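Long-range contacts in multidrug resistance protein (PDB 1YC9), which forms a trimeric outer membrane channel of the outer membrane factor family and is probably involved in multidrug efflux from Vibrio cholerae: residues Glu82-Glu87 / Asp96-Tyr101; Gly102-Asn107 / Ile293-Phe298. The protein carries 1 engineered substitution. All blocks are in the same frame, centred on the assembly; numbering follows the deposited sequence.

Interaction 1: residues Glu82-Glu87 / Asp96-Tyr101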
ATOM      1  N   GLU A  82      14.736  40.986  37.134  1.00 14.41           N
ATOM      2  CA  GLU A  82      15.153  42.339  37.288  1.00 13.43           C
ATOM      3  C   GLU A  82      14.330  43.155  36.284  1.00 13.67           C
ATOM      4  O   GLU A  82      14.287  42.828  35.131  1.00 14.95           O
ATOM      5  CB  GLU A  82      16.650  42.544  36.965  1.00 12.98           C
ATOM      6  CG  GLU A  82      17.196  43.858  37.489  1.00 14.45           C
ATOM      7  CD  GLU A  82      17.431  43.863  39.008  1.00 19.55           C
ATOM      8  OE1 GLU A  82      17.288  42.823  39.610  1.00 20.53           O
ATOM      9  OE2 GLU A  82      17.717  44.922  39.580  1.00 26.64           O
ATOM     10  N   SER A  83      13.641  44.141  36.796  1.00 14.01           N
ATOM     11  CA  SER A  83      12.621  44.867  36.025  1.00 14.81           C
ATOM     12  C   SER A  83      12.650  46.350  36.336  1.00 12.86           C
ATOM     13  O   SER A  83      12.756  46.781  37.485  1.00 13.38           O
ATOM     14  CB  SER A  83      11.260  44.278  36.393  1.00 16.17           C
ATOM     15  OG  SER A  83      10.187  45.145  36.072  1.00 20.88           O
ATOM     16  N   LYS A  84      12.463  47.149  35.277  1.00 14.95           N
ATOM     17  CA  LYS A  84      12.300  48.571  35.338  1.00 14.05           C
ATOM     18  C   LYS A  84      10.915  48.847  34.751  1.00 14.47           C
ATOM     19  O   LYS A  84      10.644  48.377  33.660  1.00 13.91           O
ATOM     20  CB  LYS A  84      13.281  49.310  34.483  1.00 15.77           C
ATOM     21  CG  LYS A  84      13.224  50.764  34.775  1.00 19.64           C
ATOM     22  CD  LYS A  84      13.006  51.588  33.632  1.00 22.45           C
ATOM     23  CE  LYS A  84      13.002  53.098  34.029  1.00 22.48           C
ATOM     24  NZ  LYS A  84      11.763  53.698  33.502  1.00 19.03           N
ATOM     25  N   VAL A  85      10.084  49.502  35.523  1.00 14.39           N
ATOM     26  CA  VAL A  85       8.705  49.853  35.091  1.00 17.04           C
ATOM     27  C   VAL A  85       8.764  51.232  34.451  1.00 16.18           C
ATOM     28  O   VAL A  85       9.496  52.140  34.906  1.00 15.36           O
ATOM     29  CB  VAL A  85       7.780  49.829  36.320  1.00 17.99           C
ATOM     30  CG1 VAL A  85       6.344  50.257  36.009  1.00 23.50           C
ATOM     31  CG2 VAL A  85       7.771  48.422  36.878  1.00 20.10           C
ATOM     32  N   SER A  86       7.942  51.428  33.415  1.00 15.75           N
ATOM     33  CA  SER A  86       7.736  52.752  32.891  1.00 15.13           C
ATOM     34  C   SER A  86       7.164  53.732  33.958  1.00 16.43           C
ATOM     35  O   SER A  86       6.265  53.384  34.715  1.00 16.42           O
ATOM     36  CB  SER A  86       6.796  52.701  31.661  1.00 15.55           C
ATOM     37  OG  SER A  86       6.564  54.045  31.242  1.00 15.39           O
ATOM     38  N   GLU A  87       7.629  54.970  33.951  1.00 15.73           N
ATOM     39  CA  GLU A  87       7.231  55.922  34.966  1.00 18.80           C
ATOM     40  C   GLU A  87       5.786  56.398  34.762  1.00 19.69           C
ATOM     41  O   GLU A  87       5.171  56.802  35.742  1.00 18.91           O
ATOM     42  CB  GLU A  87       8.107  57.160  35.017  1.00 19.29           C
ATOM     43  CG  GLU A  87       9.482  56.904  35.644  1.00 22.91           C
ATOM     44  CD  GLU A  87      10.305  58.195  35.736  1.00 27.85           C
ATOM     45  OE1 GLU A  87      11.527  58.105  35.625  1.00 28.57           O
ATOM     46  OE2 GLU A  87       9.730  59.300  35.886  1.00 34.76           O
ATOM     47  N   ASP A  96      11.325  53.154  41.307  1.00 20.41           N
ATOM     48  CA  ASP A  96      12.299  53.853  40.486  1.00 21.13           C
ATOM     49  C   ASP A  96      13.311  52.819  40.038  1.00 18.58           C
ATOM     50  O   ASP A  96      13.773  52.002  40.858  1.00 16.61           O
ATOM     51  CB  ASP A  96      13.154  54.823  41.305  1.00 22.74           C
ATOM     52  CG  ASP A  96      12.418  56.024  41.800  1.00 30.30           C
ATOM     53  OD1 ASP A  96      11.574  56.576  41.061  1.00 34.00           O
ATOM     54  OD2 ASP A  96      12.676  56.502  42.937  1.00 34.45           O
ATOM     55  N   GLY A  97      13.735  52.894  38.788  1.00 16.75           N
ATOM     56  CA  GLY A  97      14.887  52.127  38.338  1.00 18.10           C
ATOM     57  C   GLY A  97      14.652  50.631  38.223  1.00 17.01           C
ATOM     58  O   GLY A  97      13.506  50.138  38.114  1.00 15.08           O
ATOM     59  N   TRP A  98      15.756  49.899  38.230  1.00 14.64           N
ATOM     60  CA  TRP A  98      15.747  48.473  37.989  1.00 14.62           C
ATOM     61  C   TRP A  98      15.712  47.826  39.351  1.00 15.06           C
ATOM     62  O   TRP A  98      16.564  48.146  40.214  1.00 15.29           O
ATOM     63  CB  TRP A  98      16.972  47.982  37.190  1.00 13.35           C
ATOM     64  CG  TRP A  98      16.818  48.364  35.778  1.00 12.69           C
ATOM     65  CD1 TRP A  98      16.985  49.612  35.290  1.00 14.02           C
ATOM     66  CD2 TRP A  98      16.495  47.540  34.700  1.00 11.54           C
ATOM     67  NE1 TRP A  98      16.761  49.606  33.945  1.00 14.26           N
ATOM     68  CE2 TRP A  98      16.496  48.337  33.547  1.00 13.67           C
ATOM     69  CE3 TRP A  98      16.274  46.185  34.540  1.00 10.05           C
ATOM     70  CZ2 TRP A  98      16.157  47.843  32.324  1.00 12.68           C
ATOM     71  CZ3 TRP A  98      15.974  45.691  33.299  1.00 13.33           C
ATOM     72  CH2 TRP A  98      15.943  46.527  32.201  1.00 14.55           C
ATOM     73  N   ASN A  99      14.733  46.958  39.565  1.00 14.99           N
ATOM     74  CA  ASN A  99      14.607  46.232  40.839  1.00 14.79           C
ATOM     75  C   ASN A  99      14.428  44.759  40.661  1.00 14.66           C
ATOM     76  O   ASN A  99      14.056  44.322  39.654  1.00 13.74           O
ATOM     77  CB  ASN A  99      13.470  46.838  41.652  1.00 15.14           C
ATOM     78  CG  ASN A  99      13.684  48.314  41.924  1.00 17.61           C
ATOM     79  OD1 ASN A  99      13.128  49.174  41.235  1.00 17.51           O
ATOM     80  ND2 ASN A  99      14.487  48.624  42.942  1.00 10.95           N
ATOM     81  N   ASP A 100      14.775  43.959  41.694  1.00 13.95           N
ATOM     82  CA  ASP A 100      14.638  42.545  41.632  1.00 13.90           C
ATOM     83  C   ASP A 100      13.287  42.093  42.292  1.00 14.55           C
ATOM     84  O   ASP A 100      12.853  42.671  43.288  1.00 14.85           O
ATOM     85  CB  ASP A 100      15.798  41.853  42.359  1.00 16.21           C
ATOM     86  CG  ASP A 100      15.974  42.283  43.747  1.00 16.89           C
ATOM     87  OD1 ASP A 100      16.096  43.499  44.047  1.00 16.59           O
ATOM     88  OD2 ASP A 100      16.098  41.387  44.673  1.00 21.04           O
ATOM     89  N   TYR A 101      12.703  41.105  41.659  1.00 14.59           N
ATOM     90  CA  TYR A 101      11.401  40.521  42.072  1.00 15.94           C
ATOM     91  C   TYR A 101      11.543  39.056  42.069  1.00 15.29           C
ATOM     92  O   TYR A 101      12.275  38.465  41.260  1.00 17.01           O
ATOM     93  CB  TYR A 101      10.360  40.912  41.060  1.00 14.65           C
ATOM     94  CG  TYR A 101      10.103  42.378  40.984  1.00 14.63           C
ATOM     95  CD1 TYR A 101      10.859  43.196  40.157  1.00 16.07           C
ATOM     96  CD2 TYR A 101       9.028  42.952  41.624  1.00 15.93           C
ATOM     97  CE1 TYR A 101      10.632  44.536  40.116  1.00 14.10           C
ATOM     98  CE2 TYR A 101       8.742  44.306  41.543  1.00 16.79           C
ATOM     99  CZ  TYR A 101       9.560  45.120  40.772  1.00 19.47           C
ATOM    100  OH  TYR A 101       9.266  46.472  40.660  1.00 16.81           O
TER
HETATM  101  O   HOH W   1      10.984  47.962  39.209  1.00 14.92           O
HETATM  102  O   HOH W   2      10.983  50.446  38.119  1.00 14.27           O
HETATM  103  O   HOH W   3      12.857  57.274  38.568  1.00 48.03           O

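Interaction 2: residues Gly102-Asn107 / Ile293-Phe298. With BOG (octyl beta-D-glucopyranoside), chain B.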
ATOM      1  N   GLY A 102      10.774  38.345  42.912  1.00 14.17           N
ATOM      2  CA  GLY A 102      10.801  36.934  42.802  1.00 13.91           C
ATOM      3  C   GLY A 102       9.371  36.383  43.038  1.00 12.93           C
ATOM      4  O   GLY A 102       8.528  37.084  43.654  1.00 13.71           O
ATOM      5  N   THR A 103       9.164  35.212  42.504  1.00 14.12           N
ATOM      6  CA  THR A 103       7.931  34.466  42.786  1.00 15.64           C
ATOM      7  C   THR A 103       8.223  33.005  42.966  1.00 15.94           C
ATOM      8  O   THR A 103       9.228  32.432  42.431  1.00 14.66           O
ATOM      9  CB  THR A 103       6.899  34.618  41.667  1.00 15.17           C
ATOM     10  OG1 THR A 103       7.288  33.904  40.477  1.00 18.36           O
ATOM     11  CG2 THR A 103       6.665  36.003  41.256  1.00 18.11           C
ATOM     12  N   LEU A 104       7.352  32.314  43.736  1.00 14.91           N
ATOM     13  CA  LEU A 104       7.496  30.887  43.846  1.00 14.70           C
ATOM     14  C   LEU A 104       6.063  30.431  44.227  1.00 14.32           C
ATOM     15  O   LEU A 104       5.573  30.888  45.240  1.00 14.84           O
ATOM     16  CB  LEU A 104       8.466  30.552  44.994  1.00 15.77           C
ATOM     17  CG  LEU A 104       8.497  29.113  45.458  1.00 16.97           C
ATOM     18  CD1 LEU A 104       8.976  28.185  44.297  1.00 20.36           C
ATOM     19  CD2 LEU A 104       9.397  28.965  46.682  1.00 23.61           C
ATOM     20  N   THR A 105       5.441  29.667  43.319  1.00 15.23           N
ATOM     21  CA  THR A 105       4.032  29.294  43.464  1.00 15.64           C
ATOM     22  C   THR A 105       3.791  27.846  43.088  1.00 16.55           C
ATOM     23  O   THR A 105       4.510  27.212  42.275  1.00 17.41           O
ATOM     24  CB  THR A 105       3.120  30.164  42.601  1.00 15.58           C
ATOM     25  OG1 THR A 105       3.480  30.005  41.216  1.00 16.11           O
ATOM     26  CG2 THR A 105       3.261  31.654  42.954  1.00 17.27           C
ATOM     27  N   LEU A 106       2.728  27.319  43.708  1.00 15.24           N
ATOM     28  CA  LEU A 106       2.140  26.061  43.338  0.50 15.36           C
ATOM     29  C   LEU A 106       0.887  26.439  42.537  1.00 16.00           C
ATOM     30  O   LEU A 106       0.126  27.261  42.992  1.00 15.71           O
ATOM     31  CB  LEU A 106       1.768  25.319  44.634  0.50 15.77           C
ATOM     32  CG  LEU A 106       1.141  23.943  44.480  0.50 16.34           C
ATOM     33  CD1 LEU A 106       2.023  23.009  43.745  0.50 17.24           C
ATOM     34  CD2 LEU A 106       0.857  23.407  45.897  0.50 17.90           C
ATOM     35  N   ASN A 107       0.710  25.846  41.367  1.00 16.09           N
ATOM     36  CA  ASN A 107      -0.325  26.223  40.438  1.00 17.64           C
ATOM     37  C   ASN A 107      -1.176  24.967  40.191  1.00 17.58           C
ATOM     38  O   ASN A 107      -0.659  23.840  40.113  1.00 18.42           O
ATOM     39  CB  ASN A 107       0.293  26.622  39.093  1.00 18.37           C
ATOM     40  CG  ASN A 107       1.111  27.906  39.149  1.00 25.06           C
ATOM     41  OD1 ASN A 107       1.311  28.507  40.194  1.00 29.29           O
ATOM     42  ND2 ASN A 107       1.625  28.322  37.977  1.00 27.43           N
ATOM     43  N   ILE A 293      -0.949  29.246  44.982  1.00 12.50           N
ATOM     44  CA  ILE A 293      -0.563  29.718  46.251  1.00 12.00           C
ATOM     45  C   ILE A 293       0.940  29.795  46.243  1.00 11.70           C
ATOM     46  O   ILE A 293       1.568  28.972  45.648  1.00 13.10           O
ATOM     47  CB  ILE A 293      -0.987  28.696  47.391  1.00 13.16           C
ATOM     48  CG1 ILE A 293      -0.792  29.296  48.772  1.00 16.14           C
ATOM     49  CG2 ILE A 293      -0.285  27.394  47.200  1.00 17.08           C
ATOM     50  CD1 ILE A 293      -1.464  30.620  49.090  1.00 18.82           C
ATOM     51  N   GLY A 294       1.450  30.752  46.926  1.00 13.17           N
ATOM     52  CA  GLY A 294       2.904  30.958  47.003  1.00 14.41           C
ATOM     53  C   GLY A 294       3.288  32.309  47.528  1.00 12.18           C
ATOM     54  O   GLY A 294       2.686  32.907  48.394  1.00 13.55           O
ATOM     55  N   TYR A 295       4.460  32.776  47.050  1.00 14.28           N
ATOM     56  CA  TYR A 295       5.111  33.959  47.479  1.00 12.23           C
ATOM     57  C   TYR A 295       5.491  34.821  46.234  1.00 12.15           C
ATOM     58  O   TYR A 295       5.814  34.271  45.192  1.00 12.95           O
ATOM     59  CB  TYR A 295       6.452  33.594  48.048  1.00 14.34           C
ATOM     60  CG  TYR A 295       6.332  32.561  49.194  1.00 15.22           C
ATOM     61  CD1 TYR A 295       6.447  31.211  48.917  1.00 20.97           C
ATOM     62  CD2 TYR A 295       6.141  32.978  50.481  1.00 20.33           C
ATOM     63  CE1 TYR A 295       6.389  30.275  49.932  1.00 21.64           C
ATOM     64  CE2 TYR A 295       6.106  32.037  51.530  1.00 19.83           C
ATOM     65  CZ  TYR A 295       6.238  30.717  51.220  1.00 26.09           C
ATOM     66  OH  TYR A 295       6.207  29.746  52.177  1.00 28.56           O
ATOM     67  N   GLN A 296       5.327  36.099  46.411  1.00 13.85           N
ATOM     68  CA  GLN A 296       5.712  37.126  45.417  1.00 14.41           C
ATOM     69  C   GLN A 296       6.277  38.277  46.204  1.00 14.44           C
ATOM     70  O   GLN A 296       5.696  38.775  47.170  1.00 15.82           O
ATOM     71  CB  GLN A 296       4.488  37.534  44.588  1.00 13.19           C
ATOM     72  CG  GLN A 296       3.896  36.439  43.755  1.00 15.00           C
ATOM     73  CD  GLN A 296       2.555  36.815  43.154  1.00 17.25           C
ATOM     74  OE1 GLN A 296       1.876  37.692  43.668  1.00 18.98           O
ATOM     75  NE2 GLN A 296       2.222  36.201  42.046  1.00 20.34           N
ATOM     76  N   ALA A 297       7.452  38.812  45.766  1.00 15.90           N
ATOM     77  CA  ALA A 297       8.054  39.901  46.440  1.00 14.07           C
ATOM     78  C   ALA A 297       8.919  40.808  45.549  1.00 14.50           C
ATOM     79  O   ALA A 297       9.521  40.312  44.622  1.00 15.61           O
ATOM     80  CB  ALA A 297       8.902  39.387  47.640  1.00 15.46           C
ATOM     81  N   PHE A 298       8.841  42.079  45.872  1.00 15.18           N
ATOM     82  CA  PHE A 298       9.823  43.109  45.482  1.00 17.25           C
ATOM     83  C   PHE A 298      10.973  42.852  46.431  1.00 17.00           C
ATOM     84  O   PHE A 298      10.821  43.033  47.646  1.00 20.00           O
ATOM     85  CB  PHE A 298       9.176  44.459  45.722  1.00 17.85           C
ATOM     86  CG  PHE A 298      10.063  45.620  45.412  1.00 21.36           C
ATOM     87  CD1 PHE A 298       9.975  46.259  44.179  1.00 20.24           C
ATOM     88  CD2 PHE A 298      10.947  46.089  46.347  1.00 23.74           C
ATOM     89  CE1 PHE A 298      10.769  47.334  43.902  1.00 23.61           C
ATOM     90  CE2 PHE A 298      11.776  47.203  46.029  1.00 26.20           C
ATOM     91  CZ  PHE A 298      11.646  47.792  44.824  1.00 20.42           C
TER
HETATM   92  C1  BOG B1001       2.936  31.279  54.032  1.00 27.50           C
HETATM   93  O1  BOG B1001       2.507  30.389  53.086  1.00 23.45           O
HETATM   94  C2  BOG B1001       2.454  30.956  55.480  1.00 25.96           C
HETATM   95  O2  BOG B1001       1.218  30.206  55.537  1.00 19.65           O
HETATM   96  C3  BOG B1001       2.612  32.157  56.350  1.00 25.01           C
HETATM   97  O3  BOG B1001       2.316  31.935  57.699  1.00 20.24           O
HETATM   98  C4  BOG B1001       3.340  33.428  55.965  1.00 21.78           C
HETATM   99  O4  BOG B1001       2.977  34.665  56.552  1.00 25.28           O
HETATM  100  C5  BOG B1001       3.588  33.583  54.458  1.00 20.68           C
HETATM  101  O5  BOG B1001       3.391  32.548  53.603  1.00 24.34           O
HETATM  102  C6  BOG B1001       4.591  34.651  53.992  1.00 20.64           C
HETATM  103  O6  BOG B1001       5.826  34.084  54.558  1.00 21.86           O
HETATM  104  C1' BOG B1001       2.556  30.632  51.683  1.00 23.26           C
HETATM  105  C2' BOG B1001       2.917  29.390  50.950  1.00 20.52           C
HETATM  106  C3' BOG B1001       2.137  28.150  51.387  1.00 23.25           C
HETATM  107  C4' BOG B1001       2.428  26.965  50.502  1.00 25.34           C
HETATM  108  C5' BOG B1001       1.632  25.766  50.941  1.00 30.97           C
HETATM  109  C6' BOG B1001       1.623  24.627  49.918  1.00 35.49           C
HETATM  110  C7' BOG B1001       2.781  23.658  50.066  1.00 36.63           C
HETATM  111  C8' BOG B1001       2.553  22.424  49.196  1.00 35.38           C

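Interaction 1: residues Glu82-Glu87 / Asp96-Tyr101
The outer end of a beta-barrel hairpin, where strand 73-84 turns back into strand 98-111, joins residues 82-87 to 96-101. Ser83 and Asn99 form its antiparallel hydrogen-bonded pair, with Ser83 N to Asn99 O and Asn99 N to Ser83 O both at 2.9 Å. Ser83 O is also 2.7 Å from a water that probably donates to it, and the same water lies in the plane of the Tyr101 ring, bonded to Tyr101 OH. Among the side chains, Lys84 lays its CB over one face of the Trp98 indole, a CH-pi contact 3.5 Å from the centroid of the five-membered ring. The lysine chain bends at chi2 (-126°) and again at chi4, which takes NZ to Val85 O and to a salt bridge with Asp309 of a neighbouring subunit. The Glu82 carboxylate lies nearly coplanar with the same indole, and Glu82 OE1 comes within 3.3 Å of Asp100 CB. Glu82 OE1 and Asp100 OD1, 4.6 Å apart, probably repel mildly; Asp100 OD2 is bonded to Leu300 N. One reciprocal backbone pair thus holds the hairpin end, with the lysine-indole contact on one face and the water between Ser83 O and Tyr101 OH as a further link.

Interaction 2: residues Gly102-Asn107 / Ile293-Phe298
Leu104 O accepts a hydrogen bond from Tyr295 N at 2.8 Å, and Gly294 CA approaches the same oxygen at 3.2 Å in a CA-H...O contact. Leu104 N returns a bond to Tyr295 O, and the reciprocal pattern recurs at Gly102 with Ala297 and at Leu106 with Ile293, giving six backbone bonds across two nearly antiparallel strands (170°). At the non-hydrogen-bonded pair between them, Gly294 CA lies 4.1 Å from Thr105 CA. On the face carrying Thr103 and Gln296, Thr103 CG2 meets Gln296 CG at 3.8 Å. With chi1 at 71°, Thr103 OG1 lies between the backbone N and the carbonyl carbon, bonded to Ser79 OG on the next strand, and CG2 is beside the backbone N, facing Gln296. The other face is largely apolar. Leu106 CB touches Ile293 CG2 at 3.9 Å, and an octyl glucoside lies along this surface, its tail atom C3' 4.1 Å from Ile293 CG1 and C2' 3.5 Å from Tyr295 OH; sugar atom O6 sits in the plane of the tyrosine ring. A detergent spread over isoleucine and tyrosine is consistent with the lipid-facing side of a transmembrane barrel, to which each subunit of an outer membrane factor contributes four strands.

Strand 98-111 is common to both contacts: residues 96-101 pair with 82-87 in interaction 1, and the following residues, 102-107, pair with 293-298 in interaction 2. The centres lie about 18 Å apart, and the two meet directly where Tyr101 CE2 packs 3.5 Å from Phe298 CD1, the rings edge-to-face. Interaction 1 is a local hairpin closure, whereas interaction 2 joins strands from the two halves of the chain, with much of the helical tunnel between them in sequence. Both reach subunit boundaries: Glu82 to Lys84 pair with a strand of one neighbouring subunit, and Gln296 O accepts a bond from Ser86 OG of the other. The detergent belongs to interaction 2.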